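Long-range contacts in Cfl (Pectobacterium brasiliense, PDB 7A9J), which probably activates carboxylic acids such as coronafacic acid with ATP, as acyl-adenylates, for amide synthesis, in the manner of other AMP-binding ligases: residues A469-Q474 with S499-I504; N442-H447 with S486-N491; Q427-G432 with A463-I468; L318-F323 with D348-N353. The protein carries 1 engineered substitution. One frame throughout, in Å; residues are numbered along the deposited sequence.

Contact 1: A469-Q474 with S499-I504; sequences ALIQPQ and SEYIFI
A469 and I471 reach across to E500, I502 and I504 with their backbones, zipping the two strands together in parallel through a ladder of four hydrogen bonds. A469 N gives to E500 O and I502 N to A469 O; then I471 N gives to I502 O at 2.8 Å, almost straight at 175°, and I504 N closes the run on I471 O at 3.0 Å. Weaker CA-H...O contacts fill the gaps, such as F503 CA to I471 O at 3.3 Å.

Apolar packing follows on both faces of the sheet. On one, Y501 CD1 lies 3.7 Å from A469 CB, while I471 and F503 run side by side with I471 CG2 4.0 Å from F503 CE2. P473 CG then comes in at the edge of the phenyl ring. On the other, L470 holds CG anti to the backbone N (chi1 -158°), which swings CD1 toward two methyls, I502 CG2 at 3.6 Å and I504 CG2 at 3.5 Å.

Y501 and F503 also rest on helix 481-491, whereas L470 and I502 meet helix 524-530. Two parallel neighbouring strands joined through helix 481-491 make a beta-alpha-beta crossover, here in the small C-terminal domain of the AMP-binding ligases.

Contact 2: N442-H447 with S486-N491; sequences NTLIQH and SYLSDN
Y487 spans the gap to H447, T443 and Q446, its CG turned anti to the backbone N (chi1 169°) and its ring reaching toward the facing segment 442-447. At the root, CB is only loosely approached by H447 CD2. The imidazole comes closer farther out: H447 CD2 stands over one face of the phenol, 3.7 Å from Y487 CD1, in a T-shaped stack with the histidine supplying the edge and the planes at 84°. The opposite face is met from Y487's own helix, where N491 ND2 sits above the rim while giving a 2.7 Å hydrogen bond to Y487 O.

The helices that meet here, 437-445 and 481-491, belong to the C-terminal domain of the AMP-binding ligase fold; the L444 side chain packs against strand 450-460, and that of L488 against H497 and P498 in the loop before strand 500-503.

Beyond the middle of the ring, Y487 CE2 has T443 CG2 3.8 Å away. At the tip, Y487 OH donates to T443 O at 2.8 Å. That carbonyl also takes the N-H of Q446, which comes from the other face of its plane, and two bonds thus grip one oxygen. Q446 CB sits 3.3 Å from the same hydroxyl. Beside this, L488 CD2 touches T443 CG2 at 3.7 Å and L444 CD2 at 4.0 Å.

Contact 3: Q427-G432 with A463-I468; sequences QIKIEG and AGERII
K429 and E465 tie a small antiparallel hairpin, strands 428-430 and 433-435, to strand 464-473 of the C-terminal domain sheet. The two strand segments cross at 105°, far from a sheet pairing, and side chains and water make the joint.

The polar part centres on one carboxylate. With CG anti to the carbonyl carbon (chi1 -66°) and the chain extended beyond it, E465 carries its carboxylate across to the hairpin backbone. There K429 N donates to E465 OE2 at 3.0 Å, a straight bond (166°) that arrives from well above the carboxylate plane. Water 1 gives a second hydrogen bond to E465 OE2, at 2.7 Å, and another to Q427 O. The other oxygen, E465 OE1, is held by S457 on strand 450-460, so both ends of the carboxylate are pinned. Its flank is less polar: I428 CG2 comes within 3.4 Å of E465 OE1.

The apolar part is a trio of isoleucines. I467 slips in beside both hairpin residues, its CG1 3.9 Å from I428 CG2 and its CD1 3.8 Å from I430 CG1. V435, on the hairpin's second strand, touches all three. I430 CD1 also lies 3.5 Å from E465 O.

At the far end water 2 bridges the chains, giving one hydrogen to K429 O at 2.6 Å and the other to A463 O at 2.8 Å.

Contact 4: L318-F323 with D348-N353; sequences LSQKFF and DIYAIN
F323 and Y350 meet with their rings nearly parallel, 23° between the planes, but slid so far past each other that they barely overlap; the centroids are 5.0 Å apart. What stands over the tyrosine face is instead F323 CB, a CH-pi contact 4.2 Å from the ring centroid and close to the ring normal. The phenyl then leads off past one side of the phenol, with F323 CD2 3.5 Å from Y350 CE2. Y350 gets its ring there by holding CG anti to the backbone N, chi1 -176°, which turns the phenol toward helix 316-326, across the S319, Q320 and F323 side chains.

Q320 approaches the same ring from a different direction. Its CG lies at the edge, near the ring plane, 3.7 Å from Y350 CE1, and the two side chains cross at about a right angle. The aliphatic part of the glutamine does the packing, while its amide goes to Q446 of helix 437-445. At the base of the tyrosine, S319 fits close to the 3-10 turn: S319 CB is 3.6 Å from I349 CB, and S319 OG, hydrogen-bonded to T316 O of its own helix, lies 3.5 Å from Y350 CA. No hydrogen bond crosses between 318-323 and 348-353, so the join is one of packing.

Helix 316-326 is thus held between two neighbours: L318 and F322 pack on helix 283-294, while S319, Q320 and F323 hold the loop joining strands 342-346 and 356-360.

How the contacts relate
Contacts 1, 2 and 3 build one C-terminal unit. Contacts 1 and 3 share strand 464-473 and are clamped by a salt bridge from R466 NH1 to E500 OE1 at 2.7 Å; contact 2 packs against contact 1, with L444 CD1 4.0 Å from I471 CD1. Contact 4 belongs to the large N-terminal part, yet its centre is about 17 Å from that of contact 2 and the two touch: Q446 NE2 probably bonds Q320 OE1 at 3.1 Å, and N442 ND2 probably bonds N353 O. The C-terminal unit thus docks there on helix 316-326. Contact 4 does not line the ligand pocket: the I349 side chain is about 11 Å from the bound 6-ethyl-1-oxo-indene-4-carboxylic acid.

Contact 1: A469-Q474 with S499-I504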
loop_
_atom_site.group_PDB
_atom_site.type_symbol
_atom_site.label_atom_id
_atom_site.label_comp_id
_atom_site.label_asym_id
_atom_site.label_seq_id
_atom_site.Cartn_x
_atom_site.Cartn_y
_atom_site.Cartn_z
ATOM N N ALA A 469 14.441 4.844 26.794
ATOM C CA ALA A 469 14.557 3.764 25.810
ATOM C C ALA A 469 13.941 2.499 26.383
ATOM O O ALA A 469 14.376 2.012 27.439
ATOM C CB ALA A 469 16.024 3.506 25.440
ATOM N N LEU A 470 12.954 1.958 25.687
ATOM C CA LEU A 470 12.495 0.607 25.962
ATOM C C LEU A 470 13.388 -0.374 25.213
ATOM O O LEU A 470 13.544 -0.268 23.994
ATOM C CB LEU A 470 11.025 0.497 25.556
ATOM C CG LEU A 470 10.058 -0.543 26.103
ATOM C CD1 LEU A 470 10.231 -0.659 27.599
ATOM C CD2 LEU A 470 8.639 -0.058 25.777
ATOM N N ILE A 471 14.007 -1.300 25.938
ATOM C CA ILE A 471 15.013 -2.215 25.390
ATOM C C ILE A 471 14.504 -3.643 25.542
ATOM O O ILE A 471 14.245 -4.093 26.667
ATOM C CB ILE A 471 16.364 -2.081 26.112
ATOM C CG1 ILE A 471 16.900 -0.649 26.059
ATOM C CG2 ILE A 471 17.382 -3.099 25.550
ATOM C CD1 ILE A 471 17.327 -0.215 24.699
ATOM N N GLN A 472 14.424 -4.377 24.432
ATOM C CA GLN A 472 14.045 -5.788 24.485
ATOM C C GLN A 472 15.277 -6.634 24.233
ATOM O O GLN A 472 15.771 -6.668 23.095
ATOM C CB GLN A 472 12.953 -6.117 23.465
ATOM C CG GLN A 472 12.606 -7.603 23.376
ATOM C CD GLN A 472 11.496 -7.870 22.371
ATOM O OE1 GLN A 472 10.417 -7.256 22.427
ATOM N NE2 GLN A 472 11.759 -8.776 21.440
ATOM N N PRO A 473 15.819 -7.302 25.256
ATOM C CA PRO A 473 17.048 -8.076 25.065
ATOM C C PRO A 473 16.849 -9.224 24.090
ATOM O O PRO A 473 15.779 -9.838 24.018
ATOM C CB PRO A 473 17.368 -8.582 26.478
ATOM C CG PRO A 473 16.713 -7.578 27.374
ATOM C CD PRO A 473 15.431 -7.242 26.673
ATOM N N GLN A 474 17.907 -9.489 23.325
ATOM C CA GLN A 474 17.943 -10.529 22.308
ATOM C C GLN A 474 18.055 -11.902 22.957
ATOM O O GLN A 474 18.287 -12.036 24.166
ATOM C CB GLN A 474 19.121 -10.292 21.348
ATOM C CG GLN A 474 19.110 -11.066 20.010
ATOM C CD GLN A 474 17.794 -10.958 19.248
ATOM O OE1 GLN A 474 16.786 -11.559 19.638
ATOM N NE2 GLN A 474 17.800 -10.199 18.149
ATOM N N SER A 499 18.174 8.990 28.672
ATOM C CA SER A 499 18.461 9.169 30.088
ATOM C C SER A 499 18.169 7.929 30.926
ATOM O O SER A 499 18.599 7.863 32.088
ATOM C CB SER A 499 17.636 10.336 30.614
ATOM O OG SER A 499 18.124 11.561 30.108
ATOM N N GLU A 500 17.483 6.940 30.373
ATOM C CA GLU A 500 16.971 5.830 31.152
ATOM C C GLU A 500 16.658 4.667 30.229
ATOM O O GLU A 500 16.246 4.868 29.091
ATOM C CB GLU A 500 15.721 6.263 31.881
ATOM C CG GLU A 500 15.081 5.246 32.740
ATOM C CD GLU A 500 13.987 5.908 33.553
ATOM O OE1 GLU A 500 14.301 6.831 34.337
ATOM O OE2 GLU A 500 12.816 5.558 33.357
ATOM N N TYR A 501 16.856 3.461 30.739
ATOM C CA TYR A 501 16.635 2.218 30.009
ATOM C C TYR A 501 15.588 1.396 30.754
ATOM O O TYR A 501 15.705 1.195 31.970
ATOM C CB TYR A 501 17.973 1.452 29.890
ATOM C CG TYR A 501 18.976 2.212 29.073
ATOM C CD1 TYR A 501 18.775 2.369 27.712
ATOM C CD2 TYR A 501 20.101 2.793 29.639
ATOM C CE1 TYR A 501 19.653 3.057 26.926
ATOM C CE2 TYR A 501 21.021 3.496 28.836
ATOM C CZ TYR A 501 20.764 3.623 27.474
ATOM O OH TYR A 501 21.590 4.313 26.619
ATOM N N ILE A 502 14.555 0.953 30.041
ATOM C CA ILE A 502 13.546 0.061 30.595
ATOM C C ILE A 502 13.679 -1.272 29.874
ATOM O O ILE A 502 13.381 -1.372 28.681
ATOM C CB ILE A 502 12.133 0.640 30.455
ATOM C CG1 ILE A 502 12.033 1.976 31.211
ATOM C CG2 ILE A 502 11.093 -0.329 31.050
ATOM C CD1 ILE A 502 10.685 2.680 31.091
ATOM N N PHE A 503 14.153 -2.292 30.576
ATOM C CA PHE A 503 14.312 -3.609 29.976
ATOM C C PHE A 503 13.001 -4.362 30.127
ATOM O O PHE A 503 12.504 -4.535 31.246
ATOM C CB PHE A 503 15.454 -4.399 30.623
ATOM C CG PHE A 503 16.802 -3.790 30.410
ATOM C CD1 PHE A 503 17.233 -2.736 31.208
ATOM C CD2 PHE A 503 17.636 -4.252 29.411
ATOM C CE1 PHE A 503 18.475 -2.157 31.010
ATOM C CE2 PHE A 503 18.883 -3.688 29.215
ATOM C CZ PHE A 503 19.303 -2.636 30.018
ATOM N N ILE A 504 12.459 -4.825 29.007
ATOM C CA ILE A 504 11.240 -5.620 28.987
ATOM C C ILE A 504 11.394 -6.638 27.863
ATOM O O ILE A 504 11.868 -6.295 26.776
ATOM C CB ILE A 504 9.994 -4.724 28.805
ATOM C CG1 ILE A 504 8.719 -5.493 29.125
ATOM C CG2 ILE A 504 9.925 -4.146 27.411
ATOM C CD1 ILE A 504 7.479 -4.630 29.096
#

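Contact 2: N442-H447 with S486-N491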
loop_
_atom_site.group_PDB
_atom_site.type_symbol
_atom_site.label_atom_id
_atom_site.label_comp_id
_atom_site.label_asym_id
_atom_site.label_seq_id
_atom_site.Cartn_x
_atom_site.Cartn_y
_atom_site.Cartn_z
ATOM N N ASN A 442 17.291 2.881 15.570
ATOM C CA ASN A 442 18.083 2.188 14.562
ATOM C C ASN A 442 19.477 1.866 15.076
ATOM O O ASN A 442 20.007 0.792 14.806
ATOM C CB ASN A 442 18.169 3.003 13.274
ATOM C CG ASN A 442 19.018 2.309 12.215
ATOM O OD1 ASN A 442 18.635 1.261 11.671
ATOM N ND2 ASN A 442 20.188 2.874 11.934
ATOM N N THR A 443 20.067 2.768 15.856
ATOM C CA THR A 443 21.377 2.502 16.437
ATOM C C THR A 443 21.305 1.375 17.460
ATOM O O THR A 443 22.146 0.473 17.466
ATOM C CB THR A 443 21.909 3.785 17.084
ATOM O OG1 THR A 443 22.087 4.769 16.061
ATOM C CG2 THR A 443 23.252 3.508 17.780
ATOM N N LEU A 444 20.308 1.432 18.347
ATOM C CA LEU A 444 20.202 0.471 19.443
ATOM C C LEU A 444 20.095 -0.949 18.927
ATOM O O LEU A 444 20.813 -1.849 19.382
ATOM C CB LEU A 444 18.984 0.809 20.308
ATOM C CG LEU A 444 19.154 2.020 21.219
ATOM C CD1 LEU A 444 17.810 2.428 21.776
ATOM C CD2 LEU A 444 20.157 1.737 22.343
ATOM N N ILE A 445 19.209 -1.172 17.960
ATOM C CA ILE A 445 18.967 -2.530 17.498
ATOM C C ILE A 445 20.192 -3.166 16.801
ATOM O O ILE A 445 20.263 -4.398 16.685
ATOM C CB ILE A 445 17.709 -2.527 16.602
ATOM C CG1 ILE A 445 17.144 -3.943 16.461
ATOM C CG2 ILE A 445 18.046 -1.987 15.221
ATOM C CD1 ILE A 445 15.981 -4.036 15.499
ATOM N N GLN A 446 21.182 -2.376 16.360
ATOM C CA GLN A 446 22.385 -2.974 15.788
ATOM C C GLN A 446 23.159 -3.783 16.816
ATOM O O GLN A 446 23.917 -4.693 16.440
ATOM C CB GLN A 446 23.307 -1.900 15.194
ATOM C CG GLN A 446 22.661 -1.034 14.137
ATOM C CD GLN A 446 21.841 -1.854 13.168
ATOM O OE1 GLN A 446 22.311 -2.874 12.649
ATOM N NE2 GLN A 446 20.587 -1.452 12.969
ATOM N N HIS A 447 22.997 -3.468 18.102
ATOM C CA HIS A 447 23.681 -4.238 19.127
ATOM C C HIS A 447 23.205 -5.685 19.092
ATOM O O HIS A 447 22.017 -5.963 18.888
ATOM C CB HIS A 447 23.444 -3.621 20.502
ATOM C CG HIS A 447 24.515 -3.962 21.477
ATOM N ND1 HIS A 447 24.468 -5.092 22.266
ATOM C CD2 HIS A 447 25.694 -3.356 21.751
ATOM C CE1 HIS A 447 25.556 -5.147 23.013
ATOM N NE2 HIS A 447 26.318 -4.108 22.720
ATOM N N SER A 486 27.808 2.909 26.932
ATOM C CA SER A 486 29.114 3.000 26.291
ATOM C C SER A 486 28.999 2.814 24.781
ATOM O O SER A 486 29.634 3.545 24.012
ATOM C CB SER A 486 30.085 1.983 26.903
ATOM O OG SER A 486 29.694 0.657 26.609
ATOM N N TYR A 487 28.166 1.872 24.338
ATOM C CA TYR A 487 27.944 1.671 22.904
ATOM C C TYR A 487 27.414 2.939 22.233
ATOM O O TYR A 487 27.832 3.279 21.116
ATOM C CB TYR A 487 26.982 0.492 22.701
ATOM C CG TYR A 487 26.448 0.316 21.297
ATOM C CD1 TYR A 487 27.199 -0.308 20.309
ATOM C CD2 TYR A 487 25.179 0.763 20.968
ATOM C CE1 TYR A 487 26.686 -0.470 19.013
ATOM C CE2 TYR A 487 24.665 0.609 19.699
ATOM C CZ TYR A 487 25.411 -0.003 18.725
ATOM O OH TYR A 487 24.861 -0.136 17.468
ATOM N N LEU A 488 26.497 3.656 22.896
ATOM C CA LEU A 488 25.969 4.885 22.310
ATOM C C LEU A 488 27.008 6.010 22.296
ATOM O O LEU A 488 27.004 6.837 21.378
ATOM C CB LEU A 488 24.706 5.321 23.054
ATOM C CG LEU A 488 23.484 4.417 22.879
ATOM C CD1 LEU A 488 22.315 4.981 23.646
ATOM C CD2 LEU A 488 23.093 4.311 21.437
ATOM N N SER A 489 27.896 6.067 23.293
ATOM C CA SER A 489 28.972 7.060 23.282
ATOM C C SER A 489 29.796 6.990 22.001
ATOM O O SER A 489 30.233 8.019 21.472
ATOM C CB SER A 489 29.875 6.844 24.488
ATOM O OG SER A 489 29.084 6.473 25.607
ATOM N N ASP A 490 30.028 5.782 21.491
ATOM C CA ASP A 490 30.812 5.615 20.278
ATOM C C ASP A 490 30.010 5.864 19.007
ATOM O O ASP A 490 30.613 6.020 17.941
ATOM C CB ASP A 490 31.410 4.203 20.230
ATOM C CG ASP A 490 32.122 3.810 21.533
ATOM O OD1 ASP A 490 32.728 4.683 22.202
ATOM O OD2 ASP A 490 32.075 2.610 21.887
ATOM N N ASN A 491 28.677 5.912 19.077
ATOM C CA ASN A 491 27.876 5.932 17.860
ATOM C C ASN A 491 26.917 7.103 17.728
ATOM O O ASN A 491 26.472 7.370 16.608
ATOM C CB ASN A 491 27.066 4.631 17.728
ATOM C CG ASN A 491 27.944 3.423 17.486
ATOM O OD1 ASN A 491 28.464 3.226 16.391
ATOM N ND2 ASN A 491 28.105 2.600 18.511
#

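Contact 3: Q427-G432 with A463-I468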
loop_
_atom_site.group_PDB
_atom_site.type_symbol
_atom_site.label_atom_id
_atom_site.label_comp_id
_atom_site.label_asym_id
_atom_site.label_seq_id
_atom_site.Cartn_x
_atom_site.Cartn_y
_atom_site.Cartn_z
ATOM N N GLN A 427 9.076 13.918 17.281
ATOM C CA GLN A 427 10.347 14.563 17.482
ATOM C C GLN A 427 10.458 14.951 18.962
ATOM O O GLN A 427 9.473 15.375 19.580
ATOM C CB GLN A 427 10.393 15.826 16.617
ATOM C CG GLN A 427 11.558 16.699 16.633
ATOM C CD GLN A 427 11.214 18.055 16.017
ATOM O OE1 GLN A 427 11.716 19.091 16.454
ATOM N NE2 GLN A 427 10.339 18.051 15.036
ATOM N N ILE A 428 11.638 14.778 19.516
ATOM C CA ILE A 428 11.948 15.192 20.903
ATOM C C ILE A 428 12.871 16.409 20.870
ATOM O O ILE A 428 13.752 16.506 20.002
ATOM C CB ILE A 428 12.611 14.004 21.634
ATOM C CG1 ILE A 428 11.636 12.832 21.745
ATOM C CG2 ILE A 428 13.214 14.432 23.010
ATOM C CD1 ILE A 428 12.290 11.544 22.214
ATOM N N LYS A 429 12.700 17.350 21.831
ATOM C CA LYS A 429 13.599 18.498 21.933
ATOM C C LYS A 429 14.492 18.328 23.165
ATOM O O LYS A 429 13.986 18.092 24.270
ATOM C CB LYS A 429 12.832 19.817 22.037
ATOM C CG LYS A 429 12.236 20.254 20.732
ATOM C CD LYS A 429 13.253 21.008 19.878
ATOM C CE LYS A 429 12.599 21.541 18.607
ATOM N NZ LYS A 429 11.570 22.593 18.885
ATOM N N ILE A 430 15.796 18.389 22.950
ATOM C CA ILE A 430 16.772 18.330 24.030
ATOM C C ILE A 430 17.638 19.568 23.923
ATOM O O ILE A 430 18.296 19.804 22.896
ATOM C CB ILE A 430 17.598 17.032 24.003
ATOM C CG1 ILE A 430 16.659 15.799 24.210
ATOM C CG2 ILE A 430 18.802 17.089 24.993
ATOM C CD1 ILE A 430 15.911 15.739 25.637
ATOM N N GLU A 431 17.646 20.377 24.988
ATOM C CA GLU A 431 18.423 21.593 24.978
ATOM C C GLU A 431 18.170 22.413 23.722
ATOM O O GLU A 431 19.097 22.986 23.164
ATOM C CB GLU A 431 19.933 21.304 25.125
ATOM C CG GLU A 431 20.342 20.542 26.405
ATOM C CD GLU A 431 20.182 21.425 27.684
ATOM O OE1 GLU A 431 20.187 20.894 28.815
ATOM O OE2 GLU A 431 20.052 22.645 27.530
ATOM N N GLY A 432 16.924 22.422 23.231
ATOM C CA GLY A 432 16.590 23.216 22.066
ATOM C C GLY A 432 16.730 22.488 20.728
ATOM O O GLY A 432 16.183 22.959 19.713
ATOM N N ALA A 463 14.172 19.887 32.415
ATOM C CA ALA A 463 14.756 19.673 31.102
ATOM C C ALA A 463 13.711 19.756 29.997
ATOM O O ALA A 463 14.057 19.615 28.812
ATOM C CB ALA A 463 15.452 18.307 31.025
ATOM N N GLY A 464 12.423 19.876 30.355
ATOM C CA GLY A 464 11.372 19.875 29.349
ATOM C C GLY A 464 10.958 18.455 29.017
ATOM O O GLY A 464 9.835 18.032 29.295
ATOM N N GLU A 465 11.890 17.702 28.442
ATOM C CA GLU A 465 11.671 16.312 28.102
ATOM C C GLU A 465 12.870 15.485 28.511
ATOM O O GLU A 465 14.000 15.975 28.520
ATOM C CB GLU A 465 11.487 16.103 26.566
ATOM C CG GLU A 465 10.237 16.729 25.986
ATOM C CD GLU A 465 10.192 16.559 24.442
ATOM O OE1 GLU A 465 10.074 15.415 23.953
ATOM O OE2 GLU A 465 10.303 17.552 23.695
ATOM N N ARG A 466 12.635 14.200 28.748
ATOM C CA ARG A 466 13.711 13.271 29.065
ATOM C C ARG A 466 13.525 12.037 28.197
ATOM O O ARG A 466 12.397 11.552 28.065
ATOM C CB ARG A 466 13.654 12.909 30.548
ATOM C CG ARG A 466 14.667 11.915 31.028
ATOM C CD ARG A 466 14.677 11.894 32.581
ATOM N NE ARG A 466 13.356 11.596 33.118
ATOM C CZ ARG A 466 12.956 10.407 33.552
ATOM N NH1 ARG A 466 13.785 9.365 33.523
ATOM N NH2 ARG A 466 11.717 10.275 34.028
ATOM N N ILE A 467 14.623 11.535 27.623
ATOM C CA ILE A 467 14.527 10.421 26.672
ATOM C C ILE A 467 14.558 9.092 27.397
ATOM O O ILE A 467 15.465 8.823 28.192
ATOM C CB ILE A 467 15.661 10.500 25.637
ATOM C CG1 ILE A 467 15.497 11.795 24.839
ATOM C CG2 ILE A 467 15.662 9.238 24.705
ATOM C CD1 ILE A 467 16.641 12.019 23.858
ATOM N N ILE A 468 13.570 8.249 27.106
ATOM C CA ILE A 468 13.483 6.906 27.666
ATOM C C ILE A 468 13.687 5.904 26.535
ATOM O O ILE A 468 13.122 6.071 25.441
ATOM C CB ILE A 468 12.105 6.695 28.323
ATOM C CG1 ILE A 468 11.740 7.890 29.230
ATOM C CG2 ILE A 468 12.041 5.310 28.985
ATOM C CD1 ILE A 468 12.706 8.179 30.403
HETATM O O HOH W 1 9.107 17.734 21.260
HETATM O O HOH W 2 13.462 19.881 26.067
#

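Contact 4: L318-F323 with D348-N353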
loop_
_atom_site.group_PDB
_atom_site.type_symbol
_atom_site.label_atom_id
_atom_site.label_comp_id
_atom_site.label_asym_id
_atom_site.label_seq_id
_atom_site.Cartn_x
_atom_site.Cartn_y
_atom_site.Cartn_z
ATOM N N LEU A 318 12.832 -3.513 9.067
ATOM C CA LEU A 318 12.293 -4.703 8.411
ATOM C C LEU A 318 13.281 -5.250 7.363
ATOM O O LEU A 318 13.474 -6.464 7.245
ATOM C CB LEU A 318 10.967 -4.329 7.762
ATOM C CG LEU A 318 10.310 -5.370 6.827
ATOM C CD1 LEU A 318 10.188 -6.690 7.509
ATOM C CD2 LEU A 318 8.965 -4.821 6.439
ATOM N N SER A 319 13.941 -4.365 6.608
ATOM C CA SER A 319 14.851 -4.856 5.560
ATOM C C SER A 319 16.003 -5.654 6.155
ATOM O O SER A 319 16.475 -6.628 5.549
ATOM C CB SER A 319 15.373 -3.684 4.719
ATOM O OG SER A 319 16.491 -3.085 5.375
ATOM N N GLN A 320 16.489 -5.242 7.343
ATOM C CA GLN A 320 17.539 -5.992 8.016
ATOM C C GLN A 320 17.058 -7.398 8.384
ATOM O O GLN A 320 17.734 -8.397 8.098
ATOM C CB GLN A 320 18.004 -5.218 9.274
ATOM C CG GLN A 320 18.451 -3.731 8.903
ATOM C CD GLN A 320 18.624 -2.740 10.092
ATOM O OE1 GLN A 320 18.527 -3.100 11.268
ATOM N NE2 GLN A 320 18.889 -1.474 9.753
ATOM N N LYS A 321 15.884 -7.491 9.021
ATOM C CA LYS A 321 15.336 -8.805 9.369
ATOM C C LYS A 321 15.067 -9.635 8.121
ATOM O O LYS A 321 15.265 -10.857 8.115
ATOM C CB LYS A 321 14.044 -8.637 10.160
ATOM C CG LYS A 321 14.206 -7.731 11.377
ATOM C CD LYS A 321 12.867 -7.338 11.981
ATOM C CE LYS A 321 12.409 -8.399 12.969
ATOM N NZ LYS A 321 11.143 -8.028 13.649
ATOM N N PHE A 322 14.607 -8.982 7.056
ATOM C CA PHE A 322 14.233 -9.723 5.852
ATOM C C PHE A 322 15.466 -10.283 5.159
ATOM O O PHE A 322 15.440 -11.400 4.623
ATOM C CB PHE A 322 13.447 -8.808 4.930
ATOM C CG PHE A 322 12.647 -9.526 3.874
ATOM C CD1 PHE A 322 11.505 -10.255 4.231
ATOM C CD2 PHE A 322 13.026 -9.464 2.523
ATOM C CE1 PHE A 322 10.748 -10.909 3.257
ATOM C CE2 PHE A 322 12.266 -10.128 1.515
ATOM C CZ PHE A 322 11.144 -10.834 1.882
ATOM N N PHE A 323 16.559 -9.521 5.145
ATOM C CA PHE A 323 17.795 -10.067 4.588
ATOM C C PHE A 323 18.335 -11.204 5.445
ATOM O O PHE A 323 18.801 -12.221 4.914
ATOM C CB PHE A 323 18.879 -8.983 4.447
ATOM C CG PHE A 323 20.151 -9.517 3.829
ATOM C CD1 PHE A 323 20.223 -9.733 2.446
ATOM C CD2 PHE A 323 21.244 -9.841 4.620
ATOM C CE1 PHE A 323 21.365 -10.265 1.868
ATOM C CE2 PHE A 323 22.402 -10.365 4.047
ATOM C CZ PHE A 323 22.466 -10.561 2.676
ATOM N N ASP A 348 16.777 -0.347 -2.678
ATOM C CA ASP A 348 17.631 -1.259 -1.924
ATOM C C ASP A 348 17.787 -0.777 -0.460
ATOM O O ASP A 348 18.788 -0.206 -0.097
ATOM C CB ASP A 348 18.999 -1.352 -2.619
ATOM C CG ASP A 348 19.889 -2.451 -2.080
ATOM O OD1 ASP A 348 20.981 -2.587 -2.690
ATOM O OD2 ASP A 348 19.600 -3.130 -1.059
ATOM N N ILE A 349 16.764 -1.009 0.363
ATOM C CA ILE A 349 16.732 -0.406 1.706
ATOM C C ILE A 349 17.941 -0.810 2.508
ATOM O O ILE A 349 18.540 0.001 3.225
ATOM C CB ILE A 349 15.453 -0.854 2.419
ATOM C CG1 ILE A 349 14.228 -0.446 1.609
ATOM C CG2 ILE A 349 15.454 -0.137 3.819
ATOM C CD1 ILE A 349 12.949 -1.155 2.177
ATOM N N TYR A 350 18.295 -2.097 2.444
ATOM C CA TYR A 350 19.274 -2.621 3.350
ATOM C C TYR A 350 20.667 -2.071 3.046
ATOM O O TYR A 350 21.545 -2.078 3.909
ATOM C CB TYR A 350 19.223 -4.136 3.288
ATOM C CG TYR A 350 20.116 -4.828 4.256
ATOM C CD1 TYR A 350 20.103 -4.514 5.642
ATOM C CD2 TYR A 350 21.005 -5.785 3.829
ATOM C CE1 TYR A 350 20.926 -5.143 6.512
ATOM C CE2 TYR A 350 21.849 -6.438 4.716
ATOM C CZ TYR A 350 21.797 -6.124 6.060
ATOM O OH TYR A 350 22.636 -6.738 6.945
ATOM N N ALA A 351 20.873 -1.585 1.804
ATOM C CA ALA A 351 22.174 -1.021 1.446
ATOM C C ALA A 351 22.515 0.255 2.248
ATOM O O ALA A 351 23.683 0.670 2.333
ATOM C CB ALA A 351 22.179 -0.692 -0.047
ATOM N N ILE A 352 21.485 0.921 2.752
ATOM C CA ILE A 352 21.668 2.178 3.497
ATOM C C ILE A 352 21.519 1.868 4.977
ATOM O O ILE A 352 20.452 1.392 5.393
ATOM C CB ILE A 352 20.615 3.219 3.063
ATOM C CG1 ILE A 352 20.558 3.356 1.518
ATOM C CG2 ILE A 352 20.918 4.550 3.759
ATOM C CD1 ILE A 352 21.861 3.703 0.959
ATOM N N ASN A 353 22.578 2.128 5.737
ATOM C CA ASN A 353 22.594 1.766 7.165
ATOM C C ASN A 353 21.616 2.632 7.955
ATOM O O ASN A 353 20.927 2.109 8.830
ATOM C CB ASN A 353 24.021 1.800 7.720
ATOM C CG ASN A 353 24.855 0.635 7.147
ATOM O OD1 ASN A 353 24.623 -0.543 7.483
ATOM N ND2 ASN A 353 25.742 0.947 6.206
#